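Local structure of ALDH21) (Physcomitrella patens subsp. patens, 5MZ5) at residues 148-153 with 496-501; 196-201 with 260-265; 105-110 with 142-147. The protein oxidises succinic semialdehyde to succinate with NADP(+) as the cofactor, as a member of the aldehyde dehydrogenase family. All coordinates share one frame; numbering follows the deposited sequence.

Contact 1: residues 148-153 with 496-501; sequences AEESVR and YAMDDM. With GOL (glycerol), chain G.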
# COMPACT_ATOMS: atom_id res chain seq x y z
N ALA A 148 15.32 5.93 10.85
CA ALA A 148 14.60 6.60 11.94
C ALA A 148 13.13 6.82 11.54
O ALA A 148 12.22 6.53 12.32
CB ALA A 148 15.26 7.94 12.28
N GLU A 149 12.90 7.27 10.28
CA GLU A 149 11.55 7.54 9.76
C GLU A 149 10.76 6.29 9.51
O GLU A 149 9.55 6.28 9.72
CB GLU A 149 11.64 8.41 8.50
CG GLU A 149 12.29 9.74 8.80
CD GLU A 149 12.78 10.53 7.61
OE1 GLU A 149 12.54 10.11 6.45
OE2 GLU A 149 13.43 11.57 7.85
N GLU A 150 11.44 5.22 9.05
CA GLU A 150 10.83 3.93 8.78
C GLU A 150 10.47 3.17 10.08
O GLU A 150 9.50 2.41 10.07
CB GLU A 150 11.71 3.06 7.88
CG GLU A 150 11.84 3.56 6.45
CD GLU A 150 10.58 3.69 5.61
OE1 GLU A 150 10.58 4.50 4.67
OE2 GLU A 150 9.59 2.96 5.88
N SER A 151 11.24 3.37 11.17
CA SER A 151 11.00 2.70 12.46
C SER A 151 9.59 2.94 13.05
O SER A 151 9.08 2.08 13.77
CB SER A 151 12.08 3.07 13.48
OG SER A 151 11.91 4.39 13.96
N VAL A 152 8.98 4.10 12.73
CA VAL A 152 7.64 4.49 13.18
C VAL A 152 6.58 4.27 12.08
O VAL A 152 5.45 4.71 12.24
CB VAL A 152 7.59 5.94 13.78
CG1 VAL A 152 8.33 6.02 15.11
CG2 VAL A 152 8.13 7.00 12.79
N ARG A 153 6.93 3.55 11.01
CA ARG A 153 6.06 3.29 9.86
C ARG A 153 5.95 1.83 9.47
O ARG A 153 5.70 1.54 8.30
CB ARG A 153 6.56 4.06 8.64
CG ARG A 153 6.07 5.45 8.61
CD ARG A 153 6.82 6.33 7.62
NE ARG A 153 6.23 7.65 7.73
CZ ARG A 153 6.61 8.56 8.61
NH1 ARG A 153 7.69 8.35 9.36
NH2 ARG A 153 5.94 9.70 8.72
N TYR A 496 13.46 -2.03 2.37
CA TYR A 496 13.58 -3.39 1.81
C TYR A 496 14.42 -4.29 2.71
O TYR A 496 14.05 -5.44 2.91
CB TYR A 496 14.13 -3.34 0.36
CG TYR A 496 13.38 -2.34 -0.50
CD1 TYR A 496 13.79 -1.01 -0.57
CD2 TYR A 496 12.24 -2.71 -1.20
CE1 TYR A 496 13.08 -0.08 -1.32
CE2 TYR A 496 11.51 -1.78 -1.95
CZ TYR A 496 11.96 -0.47 -2.03
OH TYR A 496 11.25 0.42 -2.79
N ALA A 497 15.55 -3.76 3.28
CA ALA A 497 16.37 -4.53 4.23
C ALA A 497 15.53 -4.85 5.47
O ALA A 497 15.59 -5.98 5.95
CB ALA A 497 17.61 -3.75 4.63
N MET A 498 14.67 -3.89 5.91
CA MET A 498 13.76 -4.10 7.04
C MET A 498 12.80 -5.26 6.81
O MET A 498 12.57 -6.03 7.73
CB MET A 498 12.97 -2.83 7.37
CG MET A 498 13.81 -1.80 8.02
SD MET A 498 13.00 -0.20 8.06
CE MET A 498 11.75 -0.55 9.36
N ASP A 499 12.27 -5.41 5.57
CA ASP A 499 11.38 -6.52 5.20
C ASP A 499 11.97 -7.91 5.52
O ASP A 499 11.27 -8.77 6.04
CB ASP A 499 11.00 -6.45 3.72
CG ASP A 499 9.76 -5.66 3.43
OD1 ASP A 499 8.69 -5.99 4.01
OD2 ASP A 499 9.83 -4.74 2.58
N ASP A 500 13.28 -8.10 5.23
CA ASP A 500 13.99 -9.35 5.47
C ASP A 500 14.26 -9.62 6.96
O ASP A 500 14.48 -10.77 7.33
CB ASP A 500 15.28 -9.40 4.64
CG ASP A 500 15.01 -9.42 3.14
OD1 ASP A 500 14.13 -10.19 2.70
OD2 ASP A 500 15.61 -8.62 2.42
N MET A 501 14.20 -8.58 7.80
CA MET A 501 14.38 -8.68 9.26
C MET A 501 13.03 -8.77 9.99
O MET A 501 12.96 -8.68 11.22
CB MET A 501 15.20 -7.49 9.76
CG MET A 501 16.63 -7.59 9.35
SD MET A 501 17.55 -6.08 9.62
CE MET A 501 19.02 -6.43 8.65
C1 GOL G . 8.25 -3.06 6.87
O1 GOL G . 7.65 -3.62 5.70
C2 GOL G . 8.94 -1.74 6.60
O2 GOL G . 9.32 -1.65 5.22
C3 GOL G . 8.09 -0.55 7.01
O3 GOL G . 8.87 0.53 7.56
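Glu-150 and Met-498 carry this small contact between the C-terminal turns of helices 130-151 and 494-500, and a bound glycerol extends it. The side chain of Glu-150 starts toward residues 496-501. Its CB rests on the thioether sulfur, 3.5 Å from Met-498 SD, and is 3.8 Å from glycerol O3. CG then turns the chain at chi2 (-60°), which brings the carboxylate round beside the glycerol. CD is 4.1 Å from glycerol O3. At the tip the two oxygens part company. OE2 accepts a hydrogen bond from glycerol O3 at 3.0 Å, while OE1 forms a salt bridge with Arg-153 of a second subunit. Met-498 CE curls round at chi3 (73°) and lies 3.6 Å from glycerol O3 and 3.8 Å from Glu-150 O. The other end of the glycerol reaches Asp-499, one residue on from Met-498: O1 donates to OD1 at 3.1 Å. The glycerol is also hydrogen-bonded to Lys-495 O, on helix 494-500. This is structural packing beside a subunit interface, with the Met-498 side chain about 12 Å from that of the succinate-binding Arg-475. Helix 97-113 packs along Ala-148 and Ser-151. Met-498 also lies against Pro-201, Ala-204 and Val-205, so its side chain lies between helices 130-151 and 193-205.

Contact 2: residues 196-201 with 260-265; sequences AHKVAP and LLTFTG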
# COMPACT_ATOMS: atom_id res chain seq x y z
N ALA A 196 25.98 0.57 7.77
CA ALA A 196 24.74 1.31 8.04
C ALA A 196 23.52 0.64 7.39
O ALA A 196 22.48 0.53 8.04
CB ALA A 196 24.87 2.76 7.55
N HIS A 197 23.68 0.12 6.15
CA HIS A 197 22.60 -0.55 5.41
C HIS A 197 22.15 -1.89 6.03
O HIS A 197 21.14 -2.45 5.60
CB HIS A 197 22.95 -0.68 3.92
CG HIS A 197 22.56 0.54 3.14
ND1 HIS A 197 21.23 0.87 2.92
CD2 HIS A 197 23.35 1.48 2.56
CE1 HIS A 197 21.25 1.98 2.20
NE2 HIS A 197 22.50 2.38 1.97
N LYS A 198 22.87 -2.38 7.05
CA LYS A 198 22.50 -3.59 7.79
C LYS A 198 22.06 -3.22 9.21
O LYS A 198 20.99 -3.66 9.67
CB LYS A 198 23.67 -4.61 7.84
CG LYS A 198 24.10 -5.11 6.48
CD LYS A 198 25.19 -6.18 6.61
CE LYS A 198 25.76 -6.61 5.27
NZ LYS A 198 24.71 -7.02 4.29
N VAL A 199 22.85 -2.38 9.89
CA VAL A 199 22.66 -1.93 11.28
C VAL A 199 21.41 -1.03 11.45
O VAL A 199 20.63 -1.27 12.37
CB VAL A 199 23.94 -1.26 11.83
CG1 VAL A 199 23.68 -0.48 13.13
CG2 VAL A 199 25.06 -2.29 12.02
N ALA A 200 21.23 0.00 10.60
CA ALA A 200 20.09 0.93 10.70
C ALA A 200 18.75 0.18 10.55
O ALA A 200 17.93 0.33 11.45
CB ALA A 200 20.22 2.08 9.69
N PRO A 201 18.53 -0.72 9.54
CA PRO A 201 17.26 -1.50 9.52
C PRO A 201 17.06 -2.47 10.70
O PRO A 201 15.92 -2.64 11.12
CB PRO A 201 17.31 -2.22 8.16
CG PRO A 201 18.69 -2.21 7.75
CD PRO A 201 19.34 -1.00 8.33
N LEU A 260 18.87 -14.82 10.91
CA LEU A 260 19.19 -14.25 9.62
C LEU A 260 20.69 -13.99 9.51
O LEU A 260 21.31 -13.51 10.47
CB LEU A 260 18.42 -12.93 9.41
CG LEU A 260 18.76 -12.06 8.17
CD1 LEU A 260 18.28 -12.71 6.87
CD2 LEU A 260 18.12 -10.69 8.29
N LEU A 261 21.26 -14.32 8.34
CA LEU A 261 22.61 -13.95 7.96
C LEU A 261 22.47 -12.91 6.82
O LEU A 261 21.83 -13.17 5.80
CB LEU A 261 23.44 -15.17 7.51
CG LEU A 261 24.72 -14.88 6.71
CD1 LEU A 261 25.74 -14.02 7.52
CD2 LEU A 261 25.38 -16.17 6.25
N THR A 262 23.09 -11.74 6.99
CA THR A 262 23.14 -10.70 5.96
C THR A 262 24.61 -10.42 5.65
O THR A 262 25.38 -9.97 6.51
CB THR A 262 22.26 -9.47 6.28
OG1 THR A 262 22.47 -8.50 5.25
CG2 THR A 262 22.56 -8.85 7.63
N PHE A 263 24.99 -10.75 4.41
CA PHE A 263 26.37 -10.63 3.94
C PHE A 263 26.50 -9.70 2.74
O PHE A 263 25.68 -9.74 1.82
CB PHE A 263 26.93 -12.03 3.61
CG PHE A 263 28.29 -12.07 2.95
CD1 PHE A 263 29.45 -12.04 3.71
CD2 PHE A 263 28.42 -12.11 1.57
CE1 PHE A 263 30.71 -12.10 3.11
CE2 PHE A 263 29.68 -12.13 0.96
CZ PHE A 263 30.82 -12.15 1.74
N THR A 264 27.53 -8.86 2.80
CA THR A 264 27.95 -7.99 1.70
C THR A 264 29.43 -8.26 1.50
O THR A 264 30.22 -8.12 2.43
CB THR A 264 27.65 -6.51 1.91
OG1 THR A 264 26.24 -6.35 2.06
CG2 THR A 264 28.11 -5.65 0.71
N GLY A 265 29.78 -8.68 0.29
CA GLY A 265 31.16 -8.98 -0.04
C GLY A 265 31.33 -9.81 -1.29
O GLY A 265 30.50 -9.76 -2.20
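Lys-198 reaches from helix 193-205 to Thr-262 and Thr-264 on strand 260-264, an inner strand of the Rossmann-type sheet that forms the cofactor-binding domain. The helix lies over the sheet and runs nearly antiparallel to the strand, at 152° between their short segments. The lysine chain is extended through chi2 and chi3 and bends only at chi4 (-53°), which turns NZ to the threonines. The amine has three partners. NZ donates to Thr-262 OG1 at 2.9 Å and to Thr-264 OG1 at 2.8 Å, and it forms a salt bridge with Glu-492. The two threonine oxygens sit on widely separated sides of NZ, about 146° apart. That is wider than the tetrahedral spacing of ammonium hydrogens, so the two bonds cannot both be straight. With a leucine in place of Lys-198, Glu-492 would probably be left without its charged mate, and the two hydroxyls would lose their common donor. The Thr-264 side chain also touches Glu-285, the predicted active-site residue and part of the NADP(+) site, so the amine is one shell behind it. CE, the carbon next to the bonded amine, is 3.3 Å from Thr-264 OG1. Lower down, the lysine packs on a methyl, with CD 3.9 Å from Thr-262 CG2.

Contact 3: residues 105-110 with 142-147; sequences EKVVAE and DTFQVA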
# COMPACT_ATOMS: atom_id res chain seq x y z
N GLU A 105 17.95 8.44 15.67
CA GLU A 105 18.12 9.89 15.62
C GLU A 105 19.36 10.33 16.39
O GLU A 105 20.01 11.30 16.00
CB GLU A 105 16.87 10.62 16.15
CG GLU A 105 15.68 10.50 15.21
CD GLU A 105 14.43 11.23 15.68
OE1 GLU A 105 14.09 11.15 16.88
OE2 GLU A 105 13.79 11.87 14.82
N LYS A 106 19.68 9.61 17.48
CA LYS A 106 20.87 9.88 18.28
C LYS A 106 22.13 9.50 17.49
O LYS A 106 23.14 10.18 17.62
CB LYS A 106 20.81 9.17 19.65
CG LYS A 106 19.93 9.90 20.65
CD LYS A 106 19.82 9.13 21.96
CE LYS A 106 18.88 9.82 22.92
NZ LYS A 106 19.13 9.41 24.33
N VAL A 107 22.05 8.45 16.64
CA VAL A 107 23.15 8.04 15.77
C VAL A 107 23.37 9.15 14.71
O VAL A 107 24.51 9.56 14.50
CB VAL A 107 22.93 6.64 15.11
CG1 VAL A 107 24.04 6.29 14.12
CG2 VAL A 107 22.81 5.55 16.17
N VAL A 108 22.28 9.65 14.10
CA VAL A 108 22.29 10.75 13.11
C VAL A 108 23.02 11.99 13.70
O VAL A 108 23.95 12.50 13.06
CB VAL A 108 20.86 11.09 12.59
CG1 VAL A 108 20.83 12.41 11.82
CG2 VAL A 108 20.31 9.95 11.74
N ALA A 109 22.65 12.40 14.93
CA ALA A 109 23.22 13.54 15.66
C ALA A 109 24.71 13.37 15.95
O ALA A 109 25.48 14.32 15.76
CB ALA A 109 22.45 13.79 16.96
N GLU A 110 25.13 12.16 16.35
CA GLU A 110 26.54 11.86 16.62
C GLU A 110 27.39 11.80 15.35
O GLU A 110 28.54 12.25 15.38
CB GLU A 110 26.69 10.60 17.47
CG GLU A 110 26.98 10.89 18.94
CD GLU A 110 28.42 11.26 19.25
OE1 GLU A 110 29.27 10.34 19.27
OE2 GLU A 110 28.69 12.45 19.50
N ASP A 142 22.10 9.86 5.82
CA ASP A 142 20.82 9.67 5.13
C ASP A 142 20.21 8.29 5.42
O ASP A 142 19.00 8.19 5.57
CB ASP A 142 20.96 9.84 3.60
CG ASP A 142 21.26 11.23 3.08
OD1 ASP A 142 21.13 12.21 3.86
OD2 ASP A 142 21.61 11.35 1.87
N THR A 143 21.05 7.24 5.49
CA THR A 143 20.65 5.85 5.73
C THR A 143 20.05 5.72 7.13
O THR A 143 18.97 5.14 7.27
CB THR A 143 21.84 4.91 5.49
OG1 THR A 143 22.27 5.08 4.14
CG2 THR A 143 21.50 3.44 5.74
N PHE A 144 20.74 6.26 8.16
CA PHE A 144 20.25 6.23 9.53
C PHE A 144 18.98 7.10 9.69
O PHE A 144 18.10 6.74 10.47
CB PHE A 144 21.34 6.64 10.53
CG PHE A 144 22.18 5.46 10.97
CD1 PHE A 144 21.72 4.59 11.95
CD2 PHE A 144 23.41 5.21 10.37
CE1 PHE A 144 22.47 3.47 12.33
CE2 PHE A 144 24.17 4.10 10.77
CZ PHE A 144 23.69 3.23 11.73
N GLN A 145 18.90 8.21 8.92
CA GLN A 145 17.76 9.12 8.92
C GLN A 145 16.54 8.45 8.30
O GLN A 145 15.48 8.52 8.89
CB GLN A 145 18.08 10.47 8.23
CG GLN A 145 16.91 11.49 8.28
CD GLN A 145 16.52 11.88 9.69
OE1 GLN A 145 17.38 12.13 10.54
NE2 GLN A 145 15.23 11.89 10.00
N VAL A 146 16.71 7.75 7.15
CA VAL A 146 15.63 6.99 6.51
C VAL A 146 15.13 5.91 7.51
O VAL A 146 13.92 5.75 7.66
CB VAL A 146 16.03 6.36 5.14
CG1 VAL A 146 14.95 5.43 4.61
CG2 VAL A 146 16.35 7.44 4.10
N ALA A 147 16.07 5.21 8.20
CA ALA A 147 15.73 4.17 9.17
C ALA A 147 14.93 4.73 10.33
O ALA A 147 13.95 4.10 10.74
CB ALA A 147 16.97 3.44 9.65
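Val-107 sets one methyl squarely on the ring of Phe-144, and this is the tight part of the contact. CG1 is 3.6 Å from the ring centroid and only 9° off the ring normal, a CH-pi contact over the face. The torsion of the valine explains it: CG1 stands opposite the backbone N (chi1 175°) and is the branch that reaches the ring. Val-108 fills the neighbouring spot. Its CG2 lies 3.7 Å from Phe-144 CB and 3.6 Å from Gln-145 N, so it presses on the base of the aromatic side chain and on the helix backbone. The two helices, 97-113 and 130-151, run antiparallel, with their local axes 8.7 Å apart. The ring also touches Ala-196 and Ala-200 of helix 193-205 and Leu-224 of helix 219-229. The other side is looser and partly exposed. Here Gln-145 bends at chi2 (62°), and its OE1 passes 3.7 Å from Val-108 CG1 without a polar partner across the contact. NE2 is hydrogen-bonded to Glu-149 OE2, one turn on in its own helix. Gln-145 also touches Lys-101 of a second subunit, so this side borders a subunit interface. Two valines, one aromatic ring and the aliphatic part and OE1 of Gln-145 make up the contact. The helix pair therefore depends here on close fit and dispersion, with polar bonding left to the margin.

Overall arrangement
From the N terminus, contact 3 closes first. It pairs helix 97-113 with helix 130-151 across a short, mainly helical loop. Contact 1 opens at the very next residue, on the same helix, and does not close until helix 494-500, so it spans most of the chain. Contact 2 both opens and closes within that span. The three sites touch one another. Met-501 of contact 1 packs on Leu-260 of contact 2, Ala-200 of contact 2 on Ala-147 of contact 3, and Ala-148 of contact 1 on Glu-105 of contact 3. Helix 193-205 is the common member, linking the helical layer to the Rossmann-type sheet. Contacts 1 and 3 both touch the second subunit.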